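Local coordinates for D-glycerate 3-kinase (Cryptococcus neoformans var. grubii serotype A, PDB 6CKG), which probably phosphorylates D-glycerate at its 3-hydroxyl with ATP as the phosphate donor, as a kinase of the P-loop fold, at residues L106-G111 with I288-P293; P218-Y223 with S294-Q299; L48-Q53 with I174-F179. All blocks are in the same frame, centred on the assembly; numbering follows the deposited sequence.

Contact 1 of 3, residues L106-G111 with I288-P293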
loop_
_atom_site.group_PDB
_atom_site.type_symbol
_atom_site.label_atom_id
_atom_site.label_comp_id
_atom_site.label_asym_id
_atom_site.label_seq_id
_atom_site.Cartn_x
_atom_site.Cartn_y
_atom_site.Cartn_z
ATOM N N LEU A 106 17.068 1.032 -7.304
ATOM C CA LEU A 106 15.758 0.833 -6.701
ATOM C C LEU A 106 15.208 -0.566 -6.964
ATOM O O LEU A 106 14.387 -1.050 -6.178
ATOM C CB LEU A 106 14.790 1.914 -7.205
ATOM C CG LEU A 106 15.175 3.311 -6.720
ATOM C CD1 LEU A 106 14.150 4.407 -7.128
ATOM C CD2 LEU A 106 15.368 3.261 -5.200
ATOM N N LEU A 107 15.662 -1.239 -8.021
ATOM C CA LEU A 107 15.199 -2.586 -8.329
ATOM C C LEU A 107 16.165 -3.671 -7.864
ATOM O O LEU A 107 15.996 -4.843 -8.230
ATOM C CB LEU A 107 14.932 -2.716 -9.828
ATOM C CG LEU A 107 13.874 -1.745 -10.362
ATOM C CD1 LEU A 107 13.824 -1.760 -11.886
ATOM C CD2 LEU A 107 12.491 -2.082 -9.758
ATOM N N ASN A 108 17.162 -3.327 -7.057
ATOM C CA ASN A 108 18.117 -4.337 -6.632
ATOM C C ASN A 108 17.625 -5.100 -5.407
ATOM O O ASN A 108 18.384 -5.875 -4.823
ATOM C CB ASN A 108 19.496 -3.706 -6.384
ATOM C CG ASN A 108 19.540 -2.834 -5.139
ATOM O OD1 ASN A 108 18.551 -2.695 -4.416
ATOM N ND2 ASN A 108 20.705 -2.260 -4.872
ATOM N N GLY A 109 16.375 -4.888 -5.022
ATOM C CA GLY A 109 15.721 -5.607 -3.936
ATOM C C GLY A 109 14.275 -5.172 -3.887
ATOM O O GLY A 109 13.859 -4.265 -4.611
ATOM N N ARG A 110 13.511 -5.818 -2.999
ATOM C CA ARG A 110 12.085 -5.547 -2.881
ATOM C C ARG A 110 11.817 -4.093 -2.493
ATOM O O ARG A 110 12.633 -3.430 -1.841
ATOM C CB ARG A 110 11.444 -6.455 -1.824
ATOM C CG ARG A 110 11.834 -6.100 -0.397
ATOM C CD ARG A 110 11.383 -7.173 0.610
ATOM N NE ARG A 110 11.587 -6.718 1.981
ATOM C CZ ARG A 110 12.399 -7.292 2.865
ATOM N NH1 ARG A 110 13.081 -8.387 2.547
ATOM N NH2 ARG A 110 12.512 -6.780 4.084
ATOM N N GLY A 111 10.623 -3.620 -2.851
ATOM C CA GLY A 111 10.139 -2.347 -2.373
ATOM C C GLY A 111 9.256 -1.629 -3.371
ATOM O O GLY A 111 8.027 -1.592 -3.248
ATOM N N ILE A 288 14.794 4.251 3.828
ATOM C CA ILE A 288 13.666 5.119 3.525
ATOM C C ILE A 288 13.962 5.957 2.284
ATOM O O ILE A 288 13.041 6.336 1.550
ATOM C CB ILE A 288 13.322 5.984 4.753
ATOM C CG1 ILE A 288 12.552 5.159 5.796
ATOM C CG2 ILE A 288 12.486 7.209 4.376
ATOM C CD1 ILE A 288 11.179 4.635 5.318
ATOM N N ASN A 289 15.241 6.222 2.003
ATOM C CA ASN A 289 15.595 6.951 0.792
ATOM C C ASN A 289 15.244 6.175 -0.472
ATOM O O ASN A 289 15.131 6.785 -1.539
ATOM C CB ASN A 289 17.088 7.301 0.794
ATOM C CG ASN A 289 17.417 8.441 1.729
ATOM O OD1 ASN A 289 16.546 9.217 2.107
ATOM N ND2 ASN A 289 18.682 8.555 2.098
ATOM N N ARG A 290 15.082 4.852 -0.385
ATOM C CA ARG A 290 14.609 4.084 -1.536
ATOM C C ARG A 290 13.104 4.244 -1.763
ATOM O O ARG A 290 12.648 4.134 -2.905
ATOM C CB ARG A 290 14.960 2.597 -1.378
ATOM C CG ARG A 290 16.451 2.244 -1.660
ATOM C CD ARG A 290 16.778 0.720 -1.562
ATOM N NE ARG A 290 16.241 -0.077 -2.678
ATOM C CZ ARG A 290 15.207 -0.917 -2.576
ATOM N NH1 ARG A 290 14.774 -1.589 -3.637
ATOM N NH2 ARG A 290 14.606 -1.093 -1.411
ATOM N N TYR A 291 12.319 4.490 -0.705
ATOM C CA TYR A 291 10.876 4.668 -0.841
ATOM C C TYR A 291 10.467 6.109 -1.114
ATOM O O TYR A 291 9.488 6.338 -1.831
ATOM C CB TYR A 291 10.155 4.189 0.425
ATOM C CG TYR A 291 10.224 2.696 0.621
ATOM C CD1 TYR A 291 11.358 2.094 1.178
ATOM C CD2 TYR A 291 9.165 1.880 0.232
ATOM C CE1 TYR A 291 11.425 0.720 1.346
ATOM C CE2 TYR A 291 9.226 0.510 0.397
ATOM C CZ TYR A 291 10.352 -0.061 0.957
ATOM O OH TYR A 291 10.403 -1.421 1.115
ATOM N N MET A 292 11.176 7.077 -0.534
ATOM C CA MET A 292 10.784 8.483 -0.648
ATOM C C MET A 292 10.602 8.993 -2.079
ATOM O O MET A 292 9.696 9.814 -2.291
ATOM C CB MET A 292 11.805 9.361 0.090
ATOM C CG MET A 292 11.398 9.745 1.494
ATOM S SD MET A 292 9.847 10.671 1.567
ATOM C CE MET A 292 8.931 9.580 2.635
ATOM N N PRO A 293 11.404 8.597 -3.080
ATOM C CA PRO A 293 11.121 9.087 -4.442
ATOM C C PRO A 293 9.739 8.699 -4.930
ATOM O O PRO A 293 9.121 9.461 -5.684
ATOM C CB PRO A 293 12.217 8.438 -5.302
ATOM C CG PRO A 293 13.231 7.940 -4.362
ATOM C CD PRO A 293 12.583 7.712 -3.049
HETATM O O HOH W 1 12.736 -2.462 0.932
#

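Contact 2 of 3, residues P218-Y223 with S294-Q299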
loop_
_atom_site.group_PDB
_atom_site.type_symbol
_atom_site.label_atom_id
_atom_site.label_comp_id
_atom_site.label_asym_id
_atom_site.label_seq_id
_atom_site.Cartn_x
_atom_site.Cartn_y
_atom_site.Cartn_z
ATOM N N PRO A 218 15.240 16.910 -1.922
ATOM C CA PRO A 218 14.308 15.932 -2.502
ATOM C C PRO A 218 15.051 14.660 -2.901
ATOM O O PRO A 218 16.090 14.704 -3.567
ATOM C CB PRO A 218 13.721 16.668 -3.712
ATOM C CG PRO A 218 13.921 18.143 -3.395
ATOM C CD PRO A 218 15.236 18.184 -2.663
ATOM N N THR A 219 14.524 13.513 -2.470
ATOM C CA THR A 219 15.264 12.271 -2.668
ATOM C C THR A 219 15.319 11.843 -4.131
ATOM O O THR A 219 16.185 11.039 -4.487
ATOM C CB THR A 219 14.668 11.150 -1.825
ATOM O OG1 THR A 219 13.324 10.899 -2.248
ATOM C CG2 THR A 219 14.675 11.535 -0.358
ATOM N N ILE A 220 14.430 12.348 -4.990
ATOM C CA ILE A 220 14.525 11.961 -6.395
ATOM C C ILE A 220 15.863 12.396 -6.975
ATOM O O ILE A 220 16.371 11.763 -7.906
ATOM C CB ILE A 220 13.349 12.518 -7.229
ATOM C CG1 ILE A 220 13.282 14.037 -7.155
ATOM C CG2 ILE A 220 12.030 11.880 -6.783
ATOM C CD1 ILE A 220 12.212 14.652 -8.086
ATOM N N LEU A 221 16.468 13.455 -6.423
ATOM C CA LEU A 221 17.776 13.904 -6.897
ATOM C C LEU A 221 18.886 12.918 -6.562
ATOM O O LEU A 221 19.999 13.083 -7.063
ATOM C CB LEU A 221 18.128 15.273 -6.314
ATOM C CG LEU A 221 17.229 16.452 -6.720
ATOM C CD1 LEU A 221 17.735 17.738 -6.115
ATOM C CD2 LEU A 221 17.158 16.583 -8.238
ATOM N N LEU A 222 18.619 11.910 -5.721
ATOM C CA LEU A 222 19.614 10.874 -5.470
ATOM C C LEU A 222 19.720 9.875 -6.613
ATOM O O LEU A 222 20.647 9.060 -6.620
ATOM C CB LEU A 222 19.288 10.122 -4.171
ATOM C CG LEU A 222 19.349 10.909 -2.858
ATOM C CD1 LEU A 222 18.655 10.131 -1.756
ATOM C CD2 LEU A 222 20.797 11.224 -2.472
ATOM N N TYR A 223 18.812 9.928 -7.582
ATOM C CA TYR A 223 18.678 8.886 -8.588
ATOM C C TYR A 223 18.741 9.490 -9.983
ATOM O O TYR A 223 18.386 10.653 -10.190
ATOM C CB TYR A 223 17.354 8.120 -8.369
ATOM C CG TYR A 223 17.337 7.441 -7.019
ATOM C CD1 TYR A 223 18.022 6.243 -6.813
ATOM C CD2 TYR A 223 16.673 8.014 -5.937
ATOM C CE1 TYR A 223 18.039 5.631 -5.564
ATOM C CE2 TYR A 223 16.677 7.406 -4.691
ATOM C CZ TYR A 223 17.352 6.221 -4.513
ATOM O OH TYR A 223 17.348 5.637 -3.275
ATOM N N SER A 294 9.223 7.546 -4.492
ATOM C CA SER A 294 7.886 7.146 -4.908
ATOM C C SER A 294 6.821 8.031 -4.278
ATOM O O SER A 294 5.832 8.367 -4.937
ATOM C CB SER A 294 7.634 5.674 -4.559
ATOM O OG SER A 294 8.289 4.818 -5.487
ATOM N N TYR A 295 6.977 8.370 -2.990
ATOM C CA TYR A 295 6.086 9.341 -2.360
ATOM C C TYR A 295 6.131 10.675 -3.091
ATOM O O TYR A 295 5.088 11.277 -3.370
ATOM C CB TYR A 295 6.463 9.545 -0.888
ATOM C CG TYR A 295 6.161 8.379 0.040
ATOM C CD1 TYR A 295 4.891 8.196 0.575
ATOM C CD2 TYR A 295 7.160 7.496 0.419
ATOM C CE1 TYR A 295 4.617 7.137 1.443
ATOM C CE2 TYR A 295 6.895 6.434 1.283
ATOM C CZ TYR A 295 5.628 6.260 1.787
ATOM O OH TYR A 295 5.382 5.212 2.649
ATOM N N GLU A 296 7.343 11.156 -3.398
ATOM C CA GLU A 296 7.496 12.467 -4.029
ATOM C C GLU A 296 6.832 12.514 -5.402
ATOM O O GLU A 296 6.159 13.495 -5.741
ATOM C CB GLU A 296 8.979 12.824 -4.141
ATOM C CG GLU A 296 9.669 13.021 -2.791
ATOM C CD GLU A 296 11.167 13.242 -2.913
ATOM O OE1 GLU A 296 11.645 13.512 -4.028
ATOM O OE2 GLU A 296 11.868 13.172 -1.883
ATOM N N LEU A 297 7.007 11.464 -6.208
ATOM C CA LEU A 297 6.565 11.475 -7.599
ATOM C C LEU A 297 5.124 11.018 -7.805
ATOM O O LEU A 297 4.444 11.529 -8.701
ATOM C CB LEU A 297 7.468 10.578 -8.441
ATOM C CG LEU A 297 8.904 11.054 -8.647
ATOM C CD1 LEU A 297 9.625 10.039 -9.503
ATOM C CD2 LEU A 297 8.913 12.424 -9.311
ATOM N N PHE A 298 4.657 10.027 -7.045
ATOM C CA PHE A 298 3.472 9.267 -7.430
ATOM C C PHE A 298 2.314 9.353 -6.444
ATOM O O PHE A 298 1.217 8.876 -6.763
ATOM C CB PHE A 298 3.819 7.776 -7.600
ATOM C CG PHE A 298 5.006 7.513 -8.474
ATOM C CD1 PHE A 298 5.127 8.112 -9.723
ATOM C CD2 PHE A 298 6.006 6.659 -8.042
ATOM C CE1 PHE A 298 6.229 7.847 -10.529
ATOM C CE2 PHE A 298 7.092 6.401 -8.825
ATOM C CZ PHE A 298 7.212 7.006 -10.072
ATOM N N GLN A 299 2.534 9.888 -5.251
ATOM C CA GLN A 299 1.494 9.869 -4.229
ATOM C C GLN A 299 0.262 10.663 -4.652
ATOM O O GLN A 299 -0.851 10.344 -4.226
ATOM C CB GLN A 299 2.064 10.425 -2.927
ATOM C CG GLN A 299 1.198 10.279 -1.710
ATOM C CD GLN A 299 1.906 10.777 -0.476
ATOM O OE1 GLN A 299 1.849 10.147 0.584
ATOM N NE2 GLN A 299 2.597 11.905 -0.606
#

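Contact 3 of 3, residues L48-Q53 with I174-F179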
loop_
_atom_site.group_PDB
_atom_site.type_symbol
_atom_site.label_atom_id
_atom_site.label_comp_id
_atom_site.label_asym_id
_atom_site.label_seq_id
_atom_site.Cartn_x
_atom_site.Cartn_y
_atom_site.Cartn_z
ATOM N N LEU A 48 -17.079 -5.200 -0.719
ATOM C CA LEU A 48 -16.570 -3.848 -0.901
ATOM C C LEU A 48 -15.056 -3.884 -0.780
ATOM O O LEU A 48 -14.534 -4.368 0.225
ATOM C CB LEU A 48 -17.161 -2.916 0.156
ATOM C CG LEU A 48 -16.638 -1.477 0.185
ATOM C CD1 LEU A 48 -17.228 -0.683 -0.995
ATOM C CD2 LEU A 48 -16.992 -0.806 1.530
ATOM N N VAL A 49 -14.343 -3.384 -1.787
ATOM C CA VAL A 49 -12.882 -3.320 -1.734
ATOM C C VAL A 49 -12.485 -1.934 -1.233
ATOM O O VAL A 49 -12.700 -0.927 -1.916
ATOM C CB VAL A 49 -12.228 -3.604 -3.094
ATOM C CG1 VAL A 49 -10.706 -3.561 -2.944
ATOM C CG2 VAL A 49 -12.671 -4.952 -3.649
ATOM N N VAL A 50 -11.871 -1.890 -0.058
ATOM C CA VAL A 50 -11.377 -0.658 0.539
ATOM C C VAL A 50 -9.866 -0.622 0.337
ATOM O O VAL A 50 -9.140 -1.400 0.958
ATOM C CB VAL A 50 -11.728 -0.585 2.033
ATOM C CG1 VAL A 50 -11.289 0.739 2.623
ATOM C CG2 VAL A 50 -13.231 -0.827 2.266
ATOM N N GLY A 51 -9.381 0.284 -0.516
ATOM C CA GLY A 51 -7.945 0.545 -0.580
ATOM C C GLY A 51 -7.489 1.386 0.608
ATOM O O GLY A 51 -8.196 2.272 1.080
ATOM N N VAL A 52 -6.283 1.104 1.090
ATOM C CA VAL A 52 -5.715 1.830 2.225
ATOM C C VAL A 52 -4.266 2.160 1.904
ATOM O O VAL A 52 -3.499 1.277 1.502
ATOM C CB VAL A 52 -5.799 1.021 3.538
ATOM C CG1 VAL A 52 -5.112 1.787 4.678
ATOM C CG2 VAL A 52 -7.255 0.709 3.892
ATOM N N GLN A 53 -3.889 3.430 2.051
ATOM C CA GLN A 53 -2.494 3.814 1.854
ATOM C C GLN A 53 -2.065 4.737 2.984
ATOM O O GLN A 53 -2.841 5.574 3.457
ATOM C CB GLN A 53 -2.261 4.471 0.481
ATOM C CG GLN A 53 -0.759 4.813 0.150
ATOM C CD GLN A 53 -0.283 6.126 0.763
ATOM O OE1 GLN A 53 -1.075 7.031 1.015
ATOM N NE2 GLN A 53 1.017 6.229 1.013
ATOM N N ILE A 174 -17.832 -12.682 2.157
ATOM C CA ILE A 174 -17.006 -11.601 2.678
ATOM C C ILE A 174 -17.735 -10.283 2.419
ATOM O O ILE A 174 -18.170 -10.020 1.291
ATOM C CB ILE A 174 -15.607 -11.585 2.025
ATOM C CG1 ILE A 174 -14.806 -12.841 2.395
ATOM C CG2 ILE A 174 -14.823 -10.337 2.408
ATOM C CD1 ILE A 174 -14.525 -12.986 3.880
ATOM N N ASP A 175 -17.860 -9.456 3.459
ATOM C CA ASP A 175 -18.461 -8.132 3.290
ATOM C C ASP A 175 -17.472 -7.124 2.728
ATOM O O ASP A 175 -17.839 -6.281 1.893
ATOM C CB ASP A 175 -18.990 -7.613 4.628
ATOM C CG ASP A 175 -20.086 -8.493 5.206
ATOM O OD1 ASP A 175 -21.211 -8.490 4.666
ATOM O OD2 ASP A 175 -19.815 -9.185 6.201
ATOM N N VAL A 176 -16.229 -7.157 3.208
ATOM C CA VAL A 176 -15.267 -6.082 2.969
ATOM C C VAL A 176 -13.897 -6.700 2.768
ATOM O O VAL A 176 -13.489 -7.574 3.537
ATOM C CB VAL A 176 -15.231 -5.086 4.147
ATOM C CG1 VAL A 176 -14.109 -4.053 3.960
ATOM C CG2 VAL A 176 -16.589 -4.403 4.318
ATOM N N VAL A 177 -13.189 -6.250 1.735
ATOM C CA VAL A 177 -11.777 -6.554 1.538
ATOM C C VAL A 177 -10.990 -5.285 1.826
ATOM O O VAL A 177 -11.253 -4.235 1.227
ATOM C CB VAL A 177 -11.497 -7.073 0.118
ATOM C CG1 VAL A 177 -9.971 -7.161 -0.157
ATOM C CG2 VAL A 177 -12.148 -8.451 -0.073
ATOM N N ILE A 178 -10.063 -5.368 2.776
ATOM C CA ILE A 178 -9.092 -4.307 3.009
ATOM C C ILE A 178 -7.849 -4.639 2.186
ATOM O O ILE A 178 -7.237 -5.701 2.370
ATOM C CB ILE A 178 -8.752 -4.176 4.502
ATOM C CG1 ILE A 178 -10.016 -3.990 5.346
ATOM C CG2 ILE A 178 -7.769 -3.016 4.738
ATOM C CD1 ILE A 178 -10.757 -2.729 5.053
ATOM N N PHE A 179 -7.483 -3.750 1.264
ATOM C CA PHE A 179 -6.296 -3.934 0.415
ATOM C C PHE A 179 -5.357 -2.759 0.670
ATOM O O PHE A 179 -5.587 -1.652 0.171
ATOM C CB PHE A 179 -6.689 -4.043 -1.058
ATOM C CG PHE A 179 -5.493 -4.124 -2.024
ATOM C CD1 PHE A 179 -4.277 -4.659 -1.620
ATOM C CD2 PHE A 179 -5.608 -3.646 -3.326
ATOM C CE1 PHE A 179 -3.180 -4.719 -2.508
ATOM C CE2 PHE A 179 -4.531 -3.710 -4.216
ATOM C CZ PHE A 179 -3.316 -4.262 -3.797
#

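Contact 1 of 3, residues L106-G111 with I288-P293
Leu106 and Arg290 open a contact in which the guanidinium of a helix-borne arginine is held by the carbonyl oxygens of a loop. The loop joins helices 91-100 and 118-129, and the arginine stands on helix 281-298 of the P-loop kinase fold. Leu106 touches twice: its CD2 lies along the arginine stem, 3.8 Å from Arg290 CG, and its O takes a weak, bent bond from Arg290 NH1 at 2.6 Å. Leu106 also packs against Thr227 and Ile231 of helix 225-236. Asn108 adds a looser contact: its amide plane is inclined by 28° to the guanidinium, with OD1 3.9 Å from Arg290 NE. At Gly109 the carbonyl turns inward, and its O accepts a second weak bond from NH1 of Arg290, at 3.0 Å. Arg110 supplies the straighter bond, its O meeting Arg290 NH2 at 3.1 Å with an N-H...O angle of 156° and lying in the guanidinium plane; the same O also takes a weak bond from NH1. A bend at chi3 (72°) curls the arginine so that this edge faces the loop, and the in-plane bond from NH2 to Arg110 O, backed by the weak bonds from NH1, favours this rotation of the group. The Arg110 guanidinium takes its own partner, NH1 bonding to Gly159 O. Gly111 has backbone angles suited to a residue without a CB, and its CA sits 3.6 Å from Tyr291 OH. Beside it, one water spans the two segments, donating to Arg110 O at 2.9 Å and hydrogen-bonding Tyr291 OH at 2.6 Å.

Contact 2 of 3, residues P218-Y223 with S294-Q299
Glu296 reaches across from helix 281-298 to Thr219 and Ile220, and its carboxylate receives the first N-H groups of the short 3-10 turn 219-222. The turn precedes helix 225-236 in the P-loop kinase fold, so the contact joins that connection to the last turns of a long helix. CG of Glu296 stands anti to its carbonyl carbon (chi1 -66°) and the chain runs out extended from there, which carries both oxygens to the turn. OE2 accepts two bonds, OE1 one. Thr219 N approaches at 2.7 Å on the syn lone pair of Glu296 OE2, the one on the side of OE1, while Thr219 OG1 donates to the same OE2 from well above the carboxylate plane, 66° out of it. Two donors from one residue thus reach OE2 from different directions. OE1 accepts from Ile220 N at 3.2 Å, again syn but tilted from the plane, and bonds at both oxygens hold the carboxylate against twisting. The negative charge so close to the amides that start the turn probably interacts favourably with their aligned dipoles. Pro218 flanks the group, its CB 3.8 Å from Glu296 OE1. Next to the carboxylate the contact turns apolar: CG2 of Ile220, itself anti to the carbonyl carbon, fits between the glutamate and its neighbour Leu297, whose CG it meets at 3.7 Å. Leu228 of helix 225-236 and Ala201 of helix 191-204 also border Ile220. The same methyl lies close to the acid as well, Ile220 CG2 being 3.2 Å from Glu296 OE1.

Contact 3 of 3, residues L48-Q53 with I174-F179
Val50 and Val177 lie in the middle of two neighbouring parallel strands of the P-loop fold: strand 48-53 leads into the phosphate-binding loop, and strand 176-180 lies between it and strand 79-83. The strands run in register, their short axes crossing at -22°, the ordinary twist of a parallel pair. Backbone bonding is tightest at the centre, where Val50 N meets Val177 O at 2.7 Å with the donor almost on the carbonyl axis, and Phe179 N reaches Val50 O in a nearly straight bond (178°). At the start of the strand, Leu48 N bonds to Asp175 O at 2.9 Å. The side chains divide unevenly between the two faces. On the face of Val50, Val176 and Ile178 the packing is close: Val50 CG2 lies 3.7 Å from Val176 CG1, Ile178 CD1 folds over to Val50 CB at 3.8 Å, and Ile178 CG2 meets Val52 CG2 at 3.9 Å. The other face touches across the strands only at longer range, Val49 CG2 being 4.5 Å from Val177 CB. There Gly51 offers no side chain, and Phe179, with CG anti to its backbone N, turns its ring from the strand to Leu121 and Leu125 of helix 118-129. At the more open end, Asp175 is partly exposed and its carboxylate leads away from strand 48-53 to a salt bridge with Arg36 and a hydrogen bond from Arg78 N. Where the strand leaves for the phosphate loop, pairing continues to Gly181, and Val52 N takes its rung on Phe179 O from above the carbonyl plane, at 3.0 Å.

From the N terminus, contact 3 comes first: strand 48-53 pairs with residues 174-179 and closes a loop that holds helices 63-75, 91-100 and 118-129. Segment 106-111 starts inside that loop but finds its partner beyond it, at 288-293, so contacts 1 and 3 cross. Contact 2 opens at 218-223, after contact 3 has closed, and crosses contact 1, since 218-223 lies between 106-111 and 288-293 while 294-299 lies just beyond, on helix 281-298. That helix therefore gathers both connecting loops on one side of the molecule, the centres of contacts 1 and 2 about 26 and 27 Å from that of contact 3; Gln53 touches Tyr295 and Gln299, linking contact 3 to contact 2.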